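Local coordinates for probable ABC transporter phosphite binding protein PhnD1 (Prochlorococcus marinus str. MIT 9301, PDB 5LQ5), which binds inorganic phosphite strongly, and methylphosphonate and phosphate only very weakly, probably as the periplasmic solute-binding component of an ABC transporter, at residues A[10-15]-A[41-46]; A[6-11]-A[58-63]; A[156-161]-A[174-179]; A[126-131]-A[204-209]; A[48-53]-A[69-74]. All coordinates share one frame; numbering follows the deposited sequence. Where two conformers were deposited one is given.

Contact 1: A[10-15]-A[41-46]. With PO3 (phosphite ion), chain B.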
# COMPACT_ATOMS: atom_id res chain seq x y z
N ALA A 10 9.67 2.01 2.33
CA ALA A 10 8.36 1.49 1.97
C ALA A 10 7.34 1.81 3.05
O ALA A 10 7.65 1.76 4.24
CB ALA A 10 8.43 0.01 1.78
N ILE A 11 6.12 2.09 2.65
CA ILE A 11 5.04 2.19 3.62
C ILE A 11 4.93 0.84 4.37
O ILE A 11 5.00 -0.23 3.73
CB ILE A 11 3.69 2.62 3.03
CG1 ILE A 11 3.27 1.73 1.85
CG2 ILE A 11 3.74 4.12 2.63
CD1 ILE A 11 1.82 1.89 1.49
N PRO A 12 4.73 0.86 5.70
CA PRO A 12 4.67 -0.37 6.49
C PRO A 12 3.26 -0.97 6.49
O PRO A 12 2.53 -0.93 7.48
CB PRO A 12 5.11 0.09 7.87
CG PRO A 12 4.67 1.53 7.94
CD PRO A 12 4.82 2.07 6.55
N ASP A 13 2.90 -1.52 5.33
CA ASP A 13 1.52 -1.95 5.02
C ASP A 13 1.24 -3.40 5.43
O ASP A 13 0.12 -3.87 5.33
CB ASP A 13 1.18 -1.70 3.55
CG ASP A 13 1.90 -2.65 2.58
OD1 ASP A 13 2.96 -3.22 2.94
OD2 ASP A 13 1.39 -2.85 1.48
N GLN A 14 2.31 -4.07 5.85
CA GLN A 14 2.30 -5.48 6.26
C GLN A 14 3.27 -5.65 7.44
O GLN A 14 4.02 -4.75 7.75
CB GLN A 14 2.71 -6.37 5.07
CG GLN A 14 1.64 -6.37 3.99
CD GLN A 14 2.15 -6.95 2.70
OE1 GLN A 14 2.59 -6.25 1.80
NE2 GLN A 14 2.09 -8.22 2.62
N ASN A 15 3.26 -6.82 8.07
CA ASN A 15 4.16 -7.10 9.16
C ASN A 15 5.62 -6.94 8.73
O ASN A 15 5.99 -7.22 7.57
CB ASN A 15 3.93 -8.50 9.72
CG ASN A 15 2.58 -8.64 10.42
OD1 ASN A 15 2.00 -7.68 10.94
ND2 ASN A 15 2.10 -9.83 10.44
N ILE A 41 15.69 0.77 4.71
CA ILE A 41 15.57 1.48 6.00
C ILE A 41 14.09 1.45 6.44
O ILE A 41 13.31 2.25 5.95
CB ILE A 41 16.01 2.96 5.87
CG1 ILE A 41 17.38 3.11 5.19
CG2 ILE A 41 15.96 3.67 7.21
CD1 ILE A 41 18.51 2.41 5.88
N PRO A 42 13.71 0.56 7.39
CA PRO A 42 12.32 0.54 7.89
C PRO A 42 11.88 1.84 8.57
O PRO A 42 12.69 2.57 9.11
CB PRO A 42 12.31 -0.63 8.90
CG PRO A 42 13.50 -1.45 8.55
CD PRO A 42 14.52 -0.46 8.07
N VAL A 43 10.58 2.08 8.51
CA VAL A 43 9.96 3.20 9.24
C VAL A 43 8.81 2.71 10.12
O VAL A 43 8.25 1.66 9.87
CB VAL A 43 9.46 4.28 8.28
CG1 VAL A 43 10.65 4.86 7.52
CG2 VAL A 43 8.35 3.73 7.36
N ILE A 44 8.41 3.55 11.07
CA ILE A 44 7.37 3.13 12.03
C ILE A 44 5.93 3.18 11.52
O ILE A 44 5.10 2.42 12.00
CB ILE A 44 7.46 3.87 13.39
CG1 ILE A 44 7.29 5.38 13.23
CG2 ILE A 44 8.75 3.46 14.12
CD1 ILE A 44 6.99 6.07 14.55
N ASN A 45 5.63 4.09 10.57
CA ASN A 45 4.24 4.28 10.09
C ASN A 45 4.23 4.96 8.72
O ASN A 45 5.29 5.29 8.18
CB ASN A 45 3.39 4.99 11.15
CG ASN A 45 3.89 6.37 11.51
OD1 ASN A 45 4.46 7.09 10.67
ND2 ASN A 45 3.71 6.75 12.76
N TYR A 46 3.03 5.12 8.14
CA TYR A 46 2.94 5.70 6.80
C TYR A 46 3.43 7.15 6.78
O TYR A 46 4.06 7.56 5.83
CB TYR A 46 1.53 5.67 6.28
CG TYR A 46 0.99 4.34 5.71
CD1 TYR A 46 0.27 4.33 4.51
CD2 TYR A 46 1.13 3.14 6.37
CE1 TYR A 46 -0.26 3.17 4.02
CE2 TYR A 46 0.53 1.98 5.91
CZ TYR A 46 -0.15 1.98 4.72
OH TYR A 46 -0.73 0.84 4.21
P PO3 B . -2.03 1.41 0.50
O1 PO3 B . -3.21 0.79 -0.32
O2 PO3 B . -1.95 2.99 0.44
O3 PO3 B . -2.03 0.89 1.96
O HOH W 1 10.72 2.29 4.97
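Ile11 sits over one face of the Tyr46 ring, with its CB 4.0 Å from the ring centroid and almost on the ring normal, a CH-pi contact. CG2 covers the CG-CD1 side of the ring. CG1 stands between the backbone N and the carbonyl carbon (chi1 53°), which carries CD1 toward the phenol end, 3.5 Å from Tyr46 CE1. Pro12 adds the second apolar patch: its CG presses on the backbone of Asn45, 3.5 Å from Asn45 CA, while CD reaches both Tyr46 CD2 and Val43 CG2.

Both loops leave neighbouring parallel strands, 5-10 and 37-40, at their C-terminal ends, where one lobe of this periplasmic binding protein faces its ligand. Pro12 centres an inverse gamma turn, closed by a weak bond from Asp13 N to Ile11 O.

The polar contacts sit at the two ends. Tyr46 OH donates to O3 of the phosphite at 2.6 Å, the oxygen lying near the ring edge. Asp13 CB is 3.2 Å from Tyr46 OH, but the carboxylate turns elsewhere and OD2 is bonded to Tyr206 OH. At the far end a water accepts a hydrogen bond from Ala10 N at 2.9 Å and donates one to Ile41 O at 2.8 Å.

Contact 2: A[6-11]-A[58-63]; sequences LKVGAI and LDLVWF
Lys7 O is gripped by two backbone donors, Asp59 N at 2.8 Å and Leu60 N at 3.2 Å. In return the side chain of Asp59 reaches back: OD2 accepts from Lys7 N at 2.9 Å on its anti side, 24° out of the carboxylate plane. The bent Lys7 chain brings NZ to the same oxygen in a long, weak salt bridge of 3.4 Å. The axes of strand segments 6-10 and 60-63 run parallel, 4.4 Å apart at closest, and Gly9 serves as the double link: its N binds Leu60 O at 2.9 Å and its O receives Trp62 N at 3.0 Å. Ile11 N meets Trp62 O nearly head-on.

Strand 5-10 lies between 37-40 and 60-63 in a sheet where the late strand 207-210 is inserted between 60-63 and 79-84, the 2-1-3-n-4 order of type II periplasmic binding proteins. Val8, Ala10, Leu60 and Trp62 share the face beneath helix 16-34. On the other face Leu58 CD2 lies 4.1 Å from Gly9 CA, and Val61 CG1 sits over the Phe63 ring. Further out, a water joins Lys7 NZ to Asp59 OD1, which also forms a salt bridge with Arg217, while NZ donates to Asn2 O.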
# COMPACT_ATOMS: atom_id res chain seq x y z
N LEU A 6 22.23 4.44 -1.57
CA LEU A 6 20.85 4.53 -2.07
C LEU A 6 19.93 3.86 -1.02
O LEU A 6 20.00 2.68 -0.79
CB LEU A 6 20.67 3.84 -3.44
CG LEU A 6 19.31 4.03 -4.12
CD1 LEU A 6 19.13 5.45 -4.64
CD2 LEU A 6 19.13 3.04 -5.27
N LYS A 7 19.03 4.65 -0.46
CA LYS A 7 18.24 4.26 0.70
C LYS A 7 16.83 3.98 0.22
O LYS A 7 16.17 4.84 -0.32
CB LYS A 7 18.28 5.37 1.75
CG LYS A 7 19.69 5.65 2.30
CD LYS A 7 19.71 6.92 3.15
CE LYS A 7 21.01 7.69 2.94
NZ LYS A 7 21.02 8.42 1.65
N VAL A 8 16.43 2.72 0.37
CA VAL A 8 15.14 2.19 -0.02
C VAL A 8 14.21 2.19 1.18
O VAL A 8 14.59 1.84 2.29
CB VAL A 8 15.27 0.77 -0.61
CG1 VAL A 8 13.92 0.08 -0.85
CG2 VAL A 8 16.06 0.79 -1.91
N GLY A 9 13.00 2.68 0.97
CA GLY A 9 11.95 2.67 2.00
C GLY A 9 10.63 2.13 1.44
O GLY A 9 10.49 1.85 0.22
N ALA A 10 9.67 2.01 2.33
CA ALA A 10 8.36 1.49 1.97
C ALA A 10 7.34 1.81 3.05
O ALA A 10 7.65 1.76 4.24
CB ALA A 10 8.43 0.01 1.78
N ILE A 11 6.12 2.09 2.65
CA ILE A 11 5.04 2.19 3.62
C ILE A 11 4.93 0.84 4.37
O ILE A 11 5.00 -0.23 3.73
CB ILE A 11 3.69 2.62 3.03
CG1 ILE A 11 3.27 1.73 1.85
CG2 ILE A 11 3.74 4.12 2.63
CD1 ILE A 11 1.82 1.89 1.49
N LEU A 58 15.26 8.89 2.87
CA LEU A 58 14.88 7.82 1.94
C LEU A 58 14.93 8.33 0.48
O LEU A 58 14.48 9.42 0.18
CB LEU A 58 13.46 7.32 2.26
CG LEU A 58 13.21 6.81 3.67
CD1 LEU A 58 11.72 6.57 3.86
CD2 LEU A 58 14.01 5.55 3.99
N ASP A 59 15.53 7.53 -0.40
CA ASP A 59 15.72 7.90 -1.80
C ASP A 59 14.75 7.31 -2.80
O ASP A 59 14.48 7.93 -3.82
CB ASP A 59 17.12 7.49 -2.26
CG ASP A 59 18.21 8.19 -1.48
OD1 ASP A 59 18.09 9.42 -1.27
OD2 ASP A 59 19.18 7.49 -1.10
N LEU A 60 14.30 6.11 -2.53
CA LEU A 60 13.48 5.31 -3.41
C LEU A 60 12.49 4.56 -2.53
O LEU A 60 12.90 3.76 -1.70
CB LEU A 60 14.32 4.31 -4.18
CG LEU A 60 13.55 3.34 -5.08
CD1 LEU A 60 12.85 4.04 -6.24
CD2 LEU A 60 14.54 2.30 -5.59
N VAL A 61 11.21 4.86 -2.67
CA VAL A 61 10.19 4.38 -1.73
C VAL A 61 9.00 3.77 -2.44
O VAL A 61 8.50 4.33 -3.41
CB VAL A 61 9.69 5.52 -0.82
CG1 VAL A 61 8.61 5.07 0.15
CG2 VAL A 61 10.84 6.11 -0.01
N TRP A 62 8.59 2.61 -1.95
CA TRP A 62 7.36 1.92 -2.33
C TRP A 62 6.20 2.53 -1.55
O TRP A 62 6.05 2.30 -0.34
CB TRP A 62 7.51 0.45 -2.06
CG TRP A 62 6.37 -0.44 -2.45
CD1 TRP A 62 5.58 -1.15 -1.60
CD2 TRP A 62 5.91 -0.73 -3.76
NE1 TRP A 62 4.66 -1.90 -2.30
CE2 TRP A 62 4.83 -1.65 -3.63
CE3 TRP A 62 6.27 -0.29 -5.04
CZ2 TRP A 62 4.13 -2.15 -4.73
CZ3 TRP A 62 5.56 -0.80 -6.14
CH2 TRP A 62 4.51 -1.73 -5.96
N PHE A 63 5.47 3.41 -2.24
CA PHE A 63 4.35 4.14 -1.68
C PHE A 63 3.00 3.52 -2.12
O PHE A 63 2.91 2.84 -3.15
CB PHE A 63 4.36 5.60 -2.14
CG PHE A 63 5.27 6.51 -1.34
CD1 PHE A 63 5.02 6.73 0.02
CD2 PHE A 63 6.36 7.12 -1.92
CE1 PHE A 63 5.85 7.57 0.77
CE2 PHE A 63 7.17 7.98 -1.19
CZ PHE A 63 6.92 8.18 0.18
O HOH W 2 19.44 10.60 0.66

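Contact 3: A[156-161]-A[174-179]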
# COMPACT_ATOMS: atom_id res chain seq x y z
N GLY A 156 -3.27 0.59 11.16
CA GLY A 156 -1.94 0.86 10.64
C GLY A 156 -1.37 -0.02 9.56
O GLY A 156 -0.38 0.31 8.93
N SER A 157 -1.98 -1.17 9.34
CA SER A 157 -1.46 -2.07 8.30
C SER A 157 -2.53 -3.07 7.91
O SER A 157 -3.46 -3.37 8.67
CB SER A 157 -0.20 -2.81 8.76
OG SER A 157 -0.48 -4.09 9.34
N HIS A 158 -2.36 -3.64 6.72
CA HIS A 158 -3.34 -4.61 6.23
C HIS A 158 -3.29 -5.90 7.05
O HIS A 158 -4.33 -6.53 7.32
CB HIS A 158 -3.16 -4.87 4.75
CG HIS A 158 -3.24 -3.63 3.94
ND1 HIS A 158 -4.33 -2.79 3.97
CD2 HIS A 158 -2.30 -2.99 3.19
CE1 HIS A 158 -4.08 -1.73 3.22
NE2 HIS A 158 -2.87 -1.84 2.72
N ASP A 159 -2.09 -6.32 7.45
CA ASP A 159 -1.96 -7.55 8.31
C ASP A 159 -2.63 -7.29 9.67
O ASP A 159 -3.34 -8.14 10.21
CB ASP A 159 -0.52 -7.99 8.49
CG ASP A 159 0.07 -8.64 7.27
OD1 ASP A 159 -0.68 -9.18 6.40
OD2 ASP A 159 1.33 -8.66 7.24
N ALA A 160 -2.46 -6.06 10.19
CA ALA A 160 -3.06 -5.75 11.48
C ALA A 160 -4.59 -5.67 11.45
O ALA A 160 -5.25 -6.05 12.41
CB ALA A 160 -2.48 -4.48 12.06
N THR A 161 -5.15 -5.25 10.32
CA THR A 161 -6.60 -5.23 10.14
C THR A 161 -7.16 -6.65 10.20
O THR A 161 -8.09 -6.91 10.91
CB THR A 161 -6.96 -4.56 8.81
OG1 THR A 161 -6.47 -3.22 8.85
CG2 THR A 161 -8.42 -4.57 8.54
N ALA A 174 -11.60 -3.26 6.42
CA ALA A 174 -11.25 -3.16 5.02
C ALA A 174 -9.78 -3.17 4.81
O ALA A 174 -9.02 -2.57 5.59
CB ALA A 174 -11.87 -1.92 4.39
N LEU A 175 -9.36 -3.80 3.72
CA LEU A 175 -7.93 -3.92 3.42
C LEU A 175 -7.65 -4.19 1.95
O LEU A 175 -8.54 -4.51 1.17
CB LEU A 175 -7.25 -4.98 4.29
CG LEU A 175 -7.69 -6.41 4.02
CD1 LEU A 175 -6.48 -7.32 4.21
CD2 LEU A 175 -8.84 -6.81 4.92
N ASN A 176 -6.37 -4.08 1.63
CA ASN A 176 -5.71 -4.50 0.37
C ASN A 176 -6.15 -5.94 -0.01
O ASN A 176 -5.96 -6.87 0.75
CB ASN A 176 -4.21 -4.40 0.64
CG ASN A 176 -3.34 -4.89 -0.48
OD1 ASN A 176 -3.65 -5.88 -1.15
ND2 ASN A 176 -2.20 -4.22 -0.69
N LYS A 177 -6.70 -6.12 -1.20
CA LYS A 177 -7.26 -7.45 -1.62
C LYS A 177 -6.13 -8.50 -1.81
O LYS A 177 -6.29 -9.67 -1.46
CB LYS A 177 -8.08 -7.32 -2.90
CG LYS A 177 -8.56 -8.66 -3.48
CD LYS A 177 -9.62 -8.37 -4.54
CE LYS A 177 -10.22 -9.65 -5.13
NZ LYS A 177 -9.31 -10.22 -6.15
N GLN A 178 -5.00 -8.06 -2.35
CA GLN A 178 -3.81 -8.95 -2.50
C GLN A 178 -3.29 -9.49 -1.17
O GLN A 178 -2.93 -10.64 -1.04
CB GLN A 178 -2.67 -8.24 -3.26
CG GLN A 178 -1.57 -9.17 -3.73
CD GLN A 178 -2.05 -10.11 -4.83
OE1 GLN A 178 -2.45 -9.65 -5.89
NE2 GLN A 178 -2.00 -11.42 -4.59
N VAL A 179 -3.29 -8.64 -0.15
CA VAL A 179 -2.83 -9.04 1.17
C VAL A 179 -3.81 -10.06 1.77
O VAL A 179 -3.40 -11.04 2.38
CB VAL A 179 -2.61 -7.83 2.12
CG1 VAL A 179 -2.35 -8.29 3.54
CG2 VAL A 179 -1.43 -6.99 1.66
O HOH W 3 -6.31 -2.33 6.16
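The imidazole of His158 overlaps the CB of Asn176, which lies 3.4 Å from the ring centroid and squarely over one face, a CH-pi contact. Both residues stand at helix starts in a lobe of the periplasmic binding protein fold: His158 opens helix 158-167, and Asn176 ends strand 172-176 as the N-cap of helix 177-186. Asn176 CG is anti to the backbone N (chi1 175°), so that the amide runs on past the ring at about a right angle, its plane 66° from that of the imidazole. Its ND2 donates to Tyr206 OH. His158 NE2 is hydrogen-bonded to O3 of the phosphite and only weakly to Tyr206 OH.

Apolar groups fix the rest of the side chain. Leu175 CB comes obliquely to within 3.7 Å of His158 ND1. Val179 CG1 rests on His158 CB, also at 3.7 Å, and touches Asp159 OD1 at 3.4 Å; the Asp159 carboxylate is itself engaged by Asn15 N and by Asn183.

At ND1 a water joins the two segments. It lies 3.0 Å from His158 ND1 and 2.8 Å from Thr161 OG1, and it donates a hydrogen bond to Ala174 O. Thr161 OG1 is also hydrogen-bonded to Ser155 OG. The imidazole is therefore held at both nitrogens, by ligand on one side and water on the other. Each helix start is also capped: Ser157 OG accepts from Ala160 N at 2.9 Å, and Asn176 OD1 accepts from Val179 N at 3.0 Å, with the donor standing 56° out of the carbonyl plane.

Contact 4: A[126-131]-A[204-209]; sequences STSGRL and VDYHWV. With PO3 (phosphite ion), chain B.
Asp205 extends its carboxylate away from its own backbone N (chi1 -161°), and Thr127 turns OG1 to lie beside its N (chi1 -42°), so the two side chains slide past each other in opposite directions with Thr127 OG1 3.4 Å from Asp205 OD1. Together they close round the phosphite at the N-terminus of helix 127-139, an arrangement of helix amides and hydroxyls familiar from oxyanion-binding proteins of the periplasm. Thr127 grips O2 twice, by its N and by OG1, each at 2.8 Å. Ser128 does the same for O1, through its N at 2.9 Å and OG at 2.7 Å. The N-cap residue Ser126 has two tasks: OG donates to phosphite O3 and accepts from Gly129 N, which ties ligand binding to the capping of the helix.

From the other lobe, Asp205 OD2 comes to 2.5 Å from phosphite O1, close enough that one of the two acid groups probably holds a proton between them. The other oxygen, OD1, is bonded to Gly65 N, which would steady the carboxylate. Tyr206 approaches the anion obliquely, its OH 3.6 Å from P, and is fixed there by Asp13 OD2 and Asn176 ND2. Behind Asp205, its carbonyl oxygen accepts from His207 ND1 at 3.1 Å, lying in the plane of the imidazole, with the donor in the carbonyl plane.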
# COMPACT_ATOMS: atom_id res chain seq x y z
N SER A 126 -3.80 5.05 4.39
CA SER A 126 -3.87 3.91 3.42
C SER A 126 -4.92 4.14 2.32
O SER A 126 -6.04 4.57 2.59
CB SER A 126 -4.19 2.60 4.14
OG SER A 126 -4.31 1.55 3.19
N THR A 127 -4.51 3.92 1.08
CA THR A 127 -5.41 3.97 -0.06
C THR A 127 -6.45 2.84 -0.00
O THR A 127 -7.67 3.10 -0.01
CB THR A 127 -4.61 3.88 -1.38
OG1 THR A 127 -3.42 4.70 -1.29
CG2 THR A 127 -5.50 4.36 -2.54
N SER A 128 -5.94 1.61 0.03
CA SER A 128 -6.77 0.39 0.01
C SER A 128 -7.38 -0.00 1.36
O SER A 128 -8.34 -0.76 1.42
CB SER A 128 -5.97 -0.76 -0.56
OG SER A 128 -4.93 -1.18 0.30
N GLY A 129 -6.83 0.58 2.42
CA GLY A 129 -7.27 0.28 3.77
C GLY A 129 -8.05 1.39 4.44
O GLY A 129 -8.61 1.20 5.50
N ARG A 130 -8.11 2.56 3.80
CA ARG A 130 -8.84 3.68 4.40
C ARG A 130 -9.53 4.57 3.37
O ARG A 130 -10.74 4.71 3.42
CB ARG A 130 -7.96 4.53 5.31
CG ARG A 130 -8.73 5.54 6.16
CD ARG A 130 -8.96 6.85 5.44
NE ARG A 130 -9.87 7.71 6.22
CZ ARG A 130 -9.52 8.46 7.27
NH1 ARG A 130 -8.26 8.55 7.66
NH2 ARG A 130 -10.46 9.14 7.94
N LEU A 131 -8.76 5.21 2.49
CA LEU A 131 -9.30 6.25 1.62
C LEU A 131 -10.43 5.70 0.76
O LEU A 131 -11.56 6.25 0.74
CB LEU A 131 -8.21 6.87 0.75
CG LEU A 131 -8.68 8.09 -0.05
CD1 LEU A 131 -8.83 9.33 0.84
CD2 LEU A 131 -7.75 8.36 -1.25
N VAL A 204 -6.41 3.28 -8.61
CA VAL A 204 -4.94 3.20 -8.75
C VAL A 204 -4.30 3.15 -7.35
O VAL A 204 -4.80 3.78 -6.44
CB VAL A 204 -4.35 4.38 -9.55
CG1 VAL A 204 -4.40 5.68 -8.77
CG2 VAL A 204 -2.92 4.09 -9.94
N ASP A 205 -3.18 2.44 -7.19
CA ASP A 205 -2.57 2.33 -5.86
C ASP A 205 -1.03 2.42 -5.89
O ASP A 205 -0.47 3.53 -6.01
CB ASP A 205 -3.13 1.13 -5.09
CG ASP A 205 -2.90 1.24 -3.56
OD1 ASP A 205 -2.17 2.17 -3.10
OD2 ASP A 205 -3.52 0.45 -2.80
N TYR A 206 -0.36 1.30 -5.67
CA TYR A 206 1.05 1.36 -5.29
C TYR A 206 1.98 1.78 -6.41
O TYR A 206 1.73 1.51 -7.58
CB TYR A 206 1.54 0.03 -4.75
CG TYR A 206 0.92 -0.44 -3.46
CD1 TYR A 206 1.64 -0.34 -2.28
CD2 TYR A 206 -0.32 -1.05 -3.40
CE1 TYR A 206 1.14 -0.78 -1.08
CE2 TYR A 206 -0.86 -1.50 -2.18
CZ TYR A 206 -0.12 -1.40 -1.03
OH TYR A 206 -0.69 -1.88 0.15
N HIS A 207 3.07 2.44 -6.03
CA HIS A 207 4.10 2.87 -6.96
C HIS A 207 5.40 3.27 -6.29
O HIS A 207 5.41 3.70 -5.13
CB HIS A 207 3.59 4.02 -7.83
CG HIS A 207 3.17 5.25 -7.09
ND1 HIS A 207 2.01 5.32 -6.34
CD2 HIS A 207 3.70 6.50 -7.07
CE1 HIS A 207 1.89 6.55 -5.85
NE2 HIS A 207 2.90 7.28 -6.28
N TRP A 208 6.48 3.08 -7.04
CA TRP A 208 7.80 3.53 -6.66
C TRP A 208 7.97 4.99 -6.98
O TRP A 208 7.67 5.43 -8.08
CB TRP A 208 8.89 2.77 -7.39
CG TRP A 208 9.11 1.35 -6.96
CD1 TRP A 208 8.77 0.19 -7.63
CD2 TRP A 208 9.79 0.92 -5.77
NE1 TRP A 208 9.17 -0.89 -6.91
CE2 TRP A 208 9.81 -0.48 -5.78
CE3 TRP A 208 10.36 1.60 -4.70
CZ2 TRP A 208 10.39 -1.21 -4.75
CZ3 TRP A 208 10.96 0.88 -3.69
CH2 TRP A 208 10.96 -0.51 -3.72
N VAL A 209 8.56 5.71 -6.03
CA VAL A 209 8.89 7.12 -6.15
C VAL A 209 10.36 7.31 -5.82
O VAL A 209 10.82 6.85 -4.79
CB VAL A 209 8.02 8.00 -5.24
CG1 VAL A 209 8.36 9.48 -5.43
CG2 VAL A 209 6.52 7.78 -5.52
P PO3 B . -2.03 1.41 0.50
O1 PO3 B . -3.21 0.79 -0.32
O2 PO3 B . -1.95 2.99 0.44
O3 PO3 B . -2.03 0.89 1.96

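Contact 5: A[48-53]-A[69-74]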
# COMPACT_ATOMS: atom_id res chain seq x y z
N ALA A 48 5.74 8.45 8.55
CA ALA A 48 7.22 8.40 8.60
C ALA A 48 7.83 8.11 7.22
O ALA A 48 8.96 8.52 6.93
CB ALA A 48 7.71 7.40 9.63
N ALA A 49 7.12 7.35 6.40
CA ALA A 49 7.58 7.10 5.04
C ALA A 49 7.57 8.39 4.20
O ALA A 49 8.55 8.72 3.52
CB ALA A 49 6.75 6.00 4.40
N VAL A 50 6.48 9.14 4.33
CA VAL A 50 6.34 10.42 3.64
C VAL A 50 7.40 11.41 4.16
O VAL A 50 8.12 12.06 3.38
CB VAL A 50 4.93 10.98 3.75
CG1 VAL A 50 4.90 12.37 3.09
CG2 VAL A 50 3.93 10.05 3.07
N THR A 51 7.49 11.52 5.46
CA THR A 51 8.41 12.52 6.03
C THR A 51 9.90 12.12 5.81
O THR A 51 10.73 12.94 5.55
CB THR A 51 8.10 12.69 7.54
OG1 THR A 51 6.75 13.14 7.68
CG2 THR A 51 9.09 13.66 8.23
N GLY A 52 10.20 10.84 5.84
CA GLY A 52 11.58 10.36 5.56
C GLY A 52 11.97 10.67 4.11
O GLY A 52 13.12 10.96 3.78
N PHE A 53 10.98 10.61 3.24
CA PHE A 53 11.22 10.95 1.82
C PHE A 53 11.46 12.46 1.73
O PHE A 53 12.44 12.89 1.12
CB PHE A 53 10.07 10.49 0.93
CG PHE A 53 10.34 10.63 -0.53
CD1 PHE A 53 11.11 9.69 -1.21
CD2 PHE A 53 9.90 11.73 -1.22
CE1 PHE A 53 11.38 9.85 -2.56
CE2 PHE A 53 10.17 11.90 -2.55
CZ PHE A 53 10.93 10.97 -3.23
N VAL A 69 1.12 10.38 -3.43
CA VAL A 69 0.62 11.74 -3.74
C VAL A 69 1.08 12.73 -2.68
O VAL A 69 1.64 13.78 -2.99
CB VAL A 69 -0.90 11.74 -3.90
CG1 VAL A 69 -1.45 13.17 -3.87
CG2 VAL A 69 -1.30 11.03 -5.19
N GLN A 70 0.92 12.37 -1.41
CA GLN A 70 1.34 13.23 -0.31
C GLN A 70 2.84 13.52 -0.40
O GLN A 70 3.29 14.68 -0.26
CB GLN A 70 1.04 12.59 1.06
CG GLN A 70 -0.47 12.44 1.38
CD GLN A 70 -0.74 11.56 2.59
OE1 GLN A 70 0.03 10.65 2.89
NE2 GLN A 70 -1.83 11.81 3.27
N ALA A 71 3.62 12.47 -0.59
CA ALA A 71 5.07 12.62 -0.67
C ALA A 71 5.51 13.53 -1.81
O ALA A 71 6.42 14.35 -1.63
CB ALA A 71 5.76 11.27 -0.79
N ARG A 72 4.89 13.36 -2.97
CA ARG A 72 5.23 14.18 -4.14
C ARG A 72 4.77 15.64 -4.03
O ARG A 72 5.42 16.54 -4.56
CB ARG A 72 4.74 13.45 -5.41
CG ARG A 72 5.62 12.25 -5.70
CD ARG A 72 5.32 11.43 -6.93
NE ARG A 72 4.06 10.66 -6.83
CZ ARG A 72 2.91 11.06 -7.34
NH1 ARG A 72 1.83 10.29 -7.21
NH2 ARG A 72 2.82 12.22 -7.99
N LEU A 73 3.71 15.89 -3.29
CA LEU A 73 3.30 17.25 -3.00
C LEU A 73 4.29 17.94 -2.05
O LEU A 73 4.62 19.11 -2.23
CB LEU A 73 1.88 17.29 -2.43
CG LEU A 73 0.76 16.99 -3.42
CD1 LEU A 73 -0.54 16.75 -2.67
CD2 LEU A 73 0.61 18.12 -4.48
N GLN A 74 4.74 17.21 -1.03
CA GLN A 74 5.69 17.72 -0.01
C GLN A 74 7.11 17.84 -0.53
O GLN A 74 7.91 18.57 0.00
CB GLN A 74 5.69 16.83 1.23
CG GLN A 74 4.42 16.86 2.07
CD GLN A 74 4.71 16.55 3.53
OE1 GLN A 74 5.62 15.80 3.82
NE2 GLN A 74 3.97 17.16 4.44
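Helices 48-53 and 69-74 run side by side in nearly the same direction, their axes 9.1 Å apart at closest and crossing at -26°, with the backbones nearest at Val50 and Ala71, whose CA atoms are 5.0 Å apart. Val50 carries most of the contact on its helix. Its CG1 is anti to the backbone N (chi1 176°) and points across to the second helix, 3.8 Å from Ala71 CA and 4.1 Å from Ala71 CB. The small alanine side chain is what lets the branch approach the backbone itself. One turn further on, Phe53 adds its ring obliquely, with CD2 4.2 Å from the same Ala71 CB, so that a single methyl is shared by two residues of helix 48-53.

Two extended glutamines flank Val50, each crossing it at about a right angle. Gln70 OE1 lies 3.9 Å from Val50 CG2, and Gln74 OE1 comes to 3.6 Å from Val50 CG1. The amide of Gln70 is anchored through NE2, which donates to Lys272 O and Asn125 OD1.

In the chain, strand 60-63 comes between the two helices, and both pack on the face of the sheet that carries Val61: Phe53 lies on Val61, while Val50 and Ala71 both touch Phe63. The joint is therefore a helix-helix seam laid over a beta strand. Its cohesion comes from van der Waals packing of apolar groups, with no hydrogen bond between segments 48-53 and 69-74. Gln74 OE1 is buried against a methyl with no polar partner, probably at an energetic cost that packing must offset.

Contacts 2, 3, 4 and 5 are buried, whereas contact 1 is only partly so, its 41-46 loop reaching the surface. Contacts 1 and 2 share Ala10 and Ile11, and strand 60-63 of contact 2 neighbours strand 207-210 of contact 4 in one sheet. Contact 5 joins the helices before and after strand 60-63, and Phe63 packs into it. Contacts 1, 3 and 4 gather at the phosphite, linked by Tyr206 OH, which bonds both Asp13 and Asn176. The chemistry follows place: backbone hydrogen bonds in the sheet of contact 2, apolar packing in contact 5, and hydroxyl, amide, imidazole and carboxylate groups around the anion.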